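Local coordinates for SusD superfamily protein (Bacteroides vulgatus ATCC 8482, PDB 3JQ0), which probably binds glycans or related nutrients at the outer membrane of the bacterium, as other members of the SusD family do, at residues Y113-F116 against H117-R120; E151-E154 against Q155-K158. All coordinates share one frame; numbering follows the deposited sequence.

Contact 1. Residues Y113-F116 against H117-R120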
ATOM      1  N   TYR A 113     -13.964   1.289   1.833  1.00  6.86           N
ATOM      2  CA  TYR A 113     -12.569   1.176   1.423  1.00  7.07           C
ATOM      3  C   TYR A 113     -12.366   1.624  -0.022  1.00  7.23           C
ATOM      4  O   TYR A 113     -11.467   2.395  -0.361  1.00  7.26           O
ATOM      5  CB  TYR A 113     -12.138  -0.296   1.621  1.00  7.41           C
ATOM      6  CG  TYR A 113     -10.717  -0.546   1.215  1.00  8.12           C
ATOM      7  CD1 TYR A 113      -9.637  -0.169   2.024  1.00  7.89           C
ATOM      8  CD2 TYR A 113     -10.425  -1.131  -0.010  1.00  8.54           C
ATOM      9  CE1 TYR A 113      -8.305  -0.367   1.595  1.00  8.89           C
ATOM     10  CE2 TYR A 113      -9.125  -1.356  -0.405  1.00  9.96           C
ATOM     11  CZ  TYR A 113      -8.089  -0.947   0.353  1.00  9.35           C
ATOM     12  OH  TYR A 113      -6.782  -1.082  -0.103  1.00 11.54           O
ATOM     13  N   LEU A 114     -13.236   1.161  -0.912  1.00  6.86           N
ATOM     14  CA  LEU A 114     -13.149   1.538  -2.307  1.00  7.54           C
ATOM     15  C   LEU A 114     -13.451   3.025  -2.495  1.00  6.68           C
ATOM     16  O   LEU A 114     -12.727   3.713  -3.215  1.00  7.67           O
ATOM     17  CB  LEU A 114     -14.053   0.660  -3.180  1.00  7.30           C
ATOM     18  CG  LEU A 114     -13.684  -0.806  -3.243  1.00  8.05           C
ATOM     19  CD1 LEU A 114     -14.719  -1.606  -4.017  1.00 10.81           C
ATOM     20  CD2 LEU A 114     -12.287  -1.016  -3.878  1.00 10.53           C
ATOM     21  N   TYR A 115     -14.503   3.516  -1.858  1.00  7.18           N
ATOM     22  CA  TYR A 115     -14.800   4.917  -1.956  1.00  7.74           C
ATOM     23  C   TYR A 115     -13.686   5.802  -1.415  1.00  7.22           C
ATOM     24  O   TYR A 115     -13.505   6.937  -1.904  1.00  7.32           O
ATOM     25  CB  TYR A 115     -16.148   5.295  -1.333  1.00  7.96           C
ATOM     26  CG  TYR A 115     -17.314   5.053  -2.298  1.00  8.32           C
ATOM     27  CD1 TYR A 115     -17.501   5.857  -3.389  1.00  8.87           C
ATOM     28  CD2 TYR A 115     -18.182   3.984  -2.124  1.00  8.52           C
ATOM     29  CE1 TYR A 115     -18.529   5.625  -4.296  1.00  9.49           C
ATOM     30  CE2 TYR A 115     -19.241   3.766  -2.974  1.00  9.68           C
ATOM     31  CZ  TYR A 115     -19.417   4.580  -4.063  1.00  9.75           C
ATOM     32  OH  TYR A 115     -20.428   4.382  -5.004  1.00 10.65           O
ATOM     33  N   PHE A 116     -12.912   5.322  -0.428  1.00  6.94           N
ATOM     34  CA  PHE A 116     -11.801   6.113   0.123  1.00  7.41           C
ATOM     35  C   PHE A 116     -10.613   6.175  -0.856  1.00  6.60           C
ATOM     36  O   PHE A 116      -9.963   7.216  -0.960  1.00  7.04           O
ATOM     37  CB  PHE A 116     -11.429   5.583   1.498  1.00  6.92           C
ATOM     38  CG  PHE A 116     -10.393   6.402   2.227  1.00  7.37           C
ATOM     39  CD1 PHE A 116     -10.537   7.771   2.407  1.00  7.33           C
ATOM     40  CD2 PHE A 116      -9.270   5.787   2.760  1.00  7.26           C
ATOM     41  CE1 PHE A 116      -9.606   8.506   3.084  1.00  8.41           C
ATOM     42  CE2 PHE A 116      -8.325   6.538   3.440  1.00  8.46           C
ATOM     43  CZ  PHE A 116      -8.500   7.903   3.622  1.00  8.41           C
ATOM     44  N   HIS A 117     -10.344   5.108  -1.620  1.00  6.81           N
ATOM     45  CA  HIS A 117      -9.420   5.223  -2.757  1.00  6.86           C
ATOM     46  C   HIS A 117      -9.927   6.236  -3.765  1.00  6.35           C
ATOM     47  O   HIS A 117      -9.193   7.065  -4.293  1.00  7.12           O
ATOM     48  CB  HIS A 117      -9.200   3.887  -3.439  1.00  6.89           C
ATOM     49  CG  HIS A 117      -8.217   2.990  -2.765  1.00  7.46           C
ATOM     50  ND1 HIS A 117      -6.870   3.240  -2.699  1.00  7.45           N
ATOM     51  CD2 HIS A 117      -8.414   1.770  -2.205  1.00  8.94           C
ATOM     52  CE1 HIS A 117      -6.286   2.233  -2.083  1.00  9.32           C
ATOM     53  NE2 HIS A 117      -7.201   1.329  -1.753  1.00  8.73           N
ATOM     54  N   LEU A 118     -11.222   6.156  -4.084  1.00  7.60           N
ATOM     55  CA  LEU A 118     -11.808   7.086  -5.071  1.00  7.41           C
ATOM     56  C   LEU A 118     -11.713   8.546  -4.619  1.00  6.96           C
ATOM     57  O   LEU A 118     -11.361   9.419  -5.391  1.00  7.80           O
ATOM     58  CB  LEU A 118     -13.277   6.710  -5.396  1.00  7.88           C
ATOM     59  CG  LEU A 118     -13.500   5.368  -6.117  1.00  7.73           C
ATOM     60  CD1 LEU A 118     -14.990   5.051  -6.222  1.00 10.60           C
ATOM     61  CD2 LEU A 118     -12.871   5.434  -7.500  1.00 11.56           C
ATOM     62  N   LEU A 119     -12.020   8.794  -3.338  1.00  6.93           N
ATOM     63  CA  LEU A 119     -11.958  10.167  -2.796  1.00  7.39           C
ATOM     64  C   LEU A 119     -10.549  10.749  -2.927  1.00  7.08           C
ATOM     65  O   LEU A 119     -10.368  11.856  -3.387  1.00  7.31           O
ATOM     66  CB  LEU A 119     -12.330  10.139  -1.321  1.00  7.62           C
ATOM     67  CG  LEU A 119     -12.206  11.473  -0.616  1.00  8.56           C
ATOM     68  CD1 LEU A 119     -13.209  12.513  -1.112  1.00 12.50           C
ATOM     69  CD2 LEU A 119     -12.300  11.288   0.892  1.00 10.32           C
ATOM     70  N   ARG A 120      -9.540   9.976  -2.508  1.00  7.16           N
ATOM     71  CA  ARG A 120      -8.168  10.460  -2.497  1.00  6.97           C
ATOM     72  C   ARG A 120      -7.586  10.613  -3.892  1.00  6.59           C
ATOM     73  O   ARG A 120      -6.667  11.387  -4.110  1.00  7.20           O
ATOM     74  CB  ARG A 120      -7.293   9.553  -1.629  1.00  7.03           C
ATOM     75  CG  ARG A 120      -7.649   9.585  -0.143  1.00  7.55           C
ATOM     76  CD  ARG A 120      -6.747   8.670   0.653  1.00  7.60           C
ATOM     77  NE  ARG A 120      -7.090   7.276   0.399  1.00  7.04           N
ATOM     78  CZ  ARG A 120      -6.400   6.260   0.896  1.00  7.02           C
ATOM     79  NH1 ARG A 120      -5.328   6.480   1.630  1.00  7.72           N
ATOM     80  NH2 ARG A 120      -6.763   5.018   0.603  1.00  8.20           N
TER
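H117 donates from NE2 to the hydroxyl OH of Y113, one turn earlier, at 3.0 Å; the bond is nearly straight and lies in the imidazole plane. The edge of the imidazole also faces the phenol ring, an offset edge-to-face pair with planes at 89°, in which H117 CD2 sits over the Y113 ring. ND1 of H117 is bonded to the hydroxyl of Y450, so both ring nitrogens are engaged, which is likely to fix the orientation of the imidazole. R120 is tied to F116, four residues earlier. Its NE and its backbone N both bond to F116 O, each 3.2 Å away, and they reach that oxygen from opposite faces of the carbonyl plane, NE from well above it. With its chain bent at chi3 (-73°), R120 lays the guanidinium flat on the F116 ring as an off-centre cation-pi contact, 10° from parallel and with CZ 3.2 Å from F116 CE2, while CD rests over the same face as a CH-pi contact. A leucine in place of R120 would probably cost F116 O its second, side-chain donor and strip the ring of its flat cationic cover. Y450 makes a further cation-pi contact with R120. Farther round the helix, L118 CD1 touches Y115 CD1 at 3.9 Å, and L119 CD2 approaches the edge of the F116 ring. These are i to i+3 and i to i+4 side-chain pairs within a buried helix of the TPR-like helical framework characteristic of SusD proteins.

Contact 2. Residues E151-E154 against Q155-K158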
ATOM      1  N   GLU A 151     -19.416  15.108   0.545  1.00 12.03           N
ATOM      2  CA  GLU A 151     -20.482  14.140   0.603  1.00 12.13           C
ATOM      3  C   GLU A 151     -19.964  12.737   0.393  1.00 10.05           C
ATOM      4  O   GLU A 151     -20.483  11.791   1.000  1.00 10.70           O
ATOM      5  CB  GLU A 151     -21.585  14.452  -0.403  1.00 13.40           C
ATOM      6  CG  GLU A 151     -22.319  15.722  -0.074  1.00 17.26           C
ATOM      7  CD  GLU A 151     -23.418  16.055  -1.060  1.00 22.04           C
ATOM      8  OE1 GLU A 151     -23.854  15.165  -1.814  1.00 22.51           O
ATOM      9  OE2 GLU A 151     -23.819  17.247  -1.048  1.00 28.75           O
ATOM     10  N   VAL A 152     -18.926  12.562  -0.444  1.00  9.43           N
ATOM     11  CA  VAL A 152     -18.269  11.265  -0.549  1.00  9.00           C
ATOM     12  C   VAL A 152     -17.727  10.816   0.802  1.00  9.05           C
ATOM     13  O   VAL A 152     -17.937   9.686   1.246  1.00  9.37           O
ATOM     14  CB  VAL A 152     -17.173  11.275  -1.654  1.00  8.99           C
ATOM     15  CG1 VAL A 152     -16.470   9.903  -1.709  1.00 10.18           C
ATOM     16  CG2 VAL A 152     -17.761  11.685  -3.037  1.00 10.27           C
HETATM   17  N   MSE A 153     -17.026  11.711   1.495  1.00  8.52           N
HETATM   18  CA  MSE A 153     -16.511  11.394   2.818  1.00  8.82           C
HETATM   19  C   MSE A 153     -17.599  11.114   3.822  1.00  8.65           C
HETATM   20  O   MSE A 153     -17.472  10.209   4.640  1.00  9.00           O
HETATM   21  CB  MSE A 153     -15.541  12.493   3.326  1.00  8.90           C
HETATM   22  CG  MSE A 153     -15.031  12.210   4.726  1.00  9.14           C
HETATM   23 SE   MSE A 153     -14.068  10.520   4.873  1.00  9.39          SE
HETATM   24  CE  MSE A 153     -12.284  11.162   4.435  1.00  9.74           C
ATOM     25  N   GLU A 154     -18.703  11.859   3.775  1.00  9.27           N
ATOM     26  CA  GLU A 154     -19.827  11.547   4.663  0.51  9.84           C
ATOM     27  C   GLU A 154     -20.353  10.121   4.437  1.00  9.44           C
ATOM     28  O   GLU A 154     -20.667   9.418   5.387  1.00  9.40           O
ATOM     29  CB  GLU A 154     -21.002  12.547   4.486  0.51 11.61           C
ATOM     30  CG  GLU A 154     -20.795  14.023   4.929  0.51 13.15           C
ATOM     31  CD  GLU A 154     -21.797  15.011   4.217  0.51 19.75           C
ATOM     32  OE1 GLU A 154     -22.865  14.577   3.725  0.51 23.48           O
ATOM     33  OE2 GLU A 154     -21.523  16.220   4.142  0.51 26.42           O
ATOM     34  N   GLN A 155     -20.419   9.680   3.171  1.00  9.31           N
ATOM     35  CA  GLN A 155     -20.856   8.325   2.877  1.00  9.38           C
ATOM     36  C   GLN A 155     -19.837   7.291   3.378  1.00  8.94           C
ATOM     37  O   GLN A 155     -20.234   6.254   3.946  1.00  9.51           O
ATOM     38  CB  GLN A 155     -21.107   8.163   1.377  1.00  9.76           C
ATOM     39  CG  GLN A 155     -21.592   6.753   1.034  1.00 11.40           C
ATOM     40  CD  GLN A 155     -22.937   6.413   1.631  1.00 12.03           C
ATOM     41  OE1 GLN A 155     -23.808   7.279   1.713  1.00 13.95           O
ATOM     42  NE2 GLN A 155     -23.110   5.159   2.076  1.00 12.99           N
ATOM     43  N   ILE A 156     -18.554   7.561   3.194  1.00  8.53           N
ATOM     44  CA  ILE A 156     -17.522   6.692   3.710  1.00  9.12           C
ATOM     45  C   ILE A 156     -17.721   6.517   5.231  1.00  8.31           C
ATOM     46  O   ILE A 156     -17.662   5.389   5.753  1.00  8.71           O
ATOM     47  CB  ILE A 156     -16.108   7.233   3.356  1.00  8.89           C
ATOM     48  CG1 ILE A 156     -15.840   7.091   1.874  1.00  8.73           C
ATOM     49  CG2 ILE A 156     -15.009   6.601   4.207  1.00  9.06           C
ATOM     50  CD1 ILE A 156     -14.702   7.958   1.363  1.00  8.98           C
ATOM     51  N   LYS A 157     -17.908   7.632   5.931  1.00  8.92           N
ATOM     52  CA  LYS A 157     -18.093   7.590   7.379  1.00  8.55           C
ATOM     53  C   LYS A 157     -19.361   6.825   7.779  1.00  8.90           C
ATOM     54  O   LYS A 157     -19.380   6.109   8.775  1.00  9.38           O
ATOM     55  CB  LYS A 157     -18.059   8.977   7.975  1.00  9.18           C
ATOM     56  CG  LYS A 157     -16.680   9.571   7.955  1.00  9.38           C
ATOM     57  CD  LYS A 157     -16.652  11.008   8.408  1.00 10.24           C
ATOM     58  CE  LYS A 157     -15.228  11.546   8.474  1.00 11.72           C
ATOM     59  NZ  LYS A 157     -15.281  13.006   8.820  1.00 14.46           N
ATOM     60  N   LYS A 158     -20.436   6.978   6.999  1.00  9.34           N
ATOM     61  CA  LYS A 158     -21.661   6.257   7.266  0.52  9.22           C
ATOM     62  C   LYS A 158     -21.469   4.752   7.114  1.00  8.97           C
ATOM     63  O   LYS A 158     -21.957   3.963   7.912  1.00  9.76           O
ATOM     64  CB  LYS A 158     -22.752   6.796   6.330  0.52  9.36           C
ATOM     65  CG  LYS A 158     -24.161   6.238   6.558  0.52 10.41           C
ATOM     66  CD  LYS A 158     -25.142   6.797   5.545  0.52 12.56           C
ATOM     67  CE  LYS A 158     -26.525   6.165   5.710  0.52 15.32           C
ATOM     68  NZ  LYS A 158     -27.467   6.426   4.603  0.52 19.51           N
TER
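Q155, I156, K157 and K158 each donate their backbone N-H to the carbonyl oxygen four residues earlier, E151 to E154, in regular alpha-helical bonds of 2.9 to 3.0 Å between N and O. On the buried side, I156 reaches back along the helix: CD1 meets V152 CG1 at 4.0 Å, and CG2 lies 4.1 Å from the selenium atom SE of selenomethionine M153. That division of labour follows from the first torsion of I156 (-70°), which sets CG1 beside the backbone N and aims it back toward V152, leaving CG2 for M153. The M153 chain, bent at chi2 and chi3, is crossed by the extended aliphatic part of K157, whose CE comes within 3.8 Å of M153 CG. The lysine thus lends methylene groups to an apolar neighbour while its ammonium NZ continues to the hydroxyl of S196, with Y193 adding a cation-pi contact. Q155, partly exposed, packs on R111 and L127 and bonds through NE2 to D159 one turn on. Helix 149-167 thereby presents M153 and I156 to helix 97-122, V152 to V125 in the intervening loop, and K157 to helix 182-199.

How the contacts relate
Both contacts are local to single helices and follow in series along the chain, neither nested nor crossed: contact 1 is complete on helix 97-122 before contact 2 begins on helix 149-167. Neither closes a loop by itself; the two helices are consecutive in the chain and pack together. Their centres lie about 10 Å apart, on the same side of the chain's centre. M153 CE approaches L119 CD2 at 3.5 Å, and I156 CD1 lies 3.7 Å from F116 CA, so the apolar face of contact 2 covers one flank of contact 1. Helix 182-199 touches both, joining the pair to a third helix.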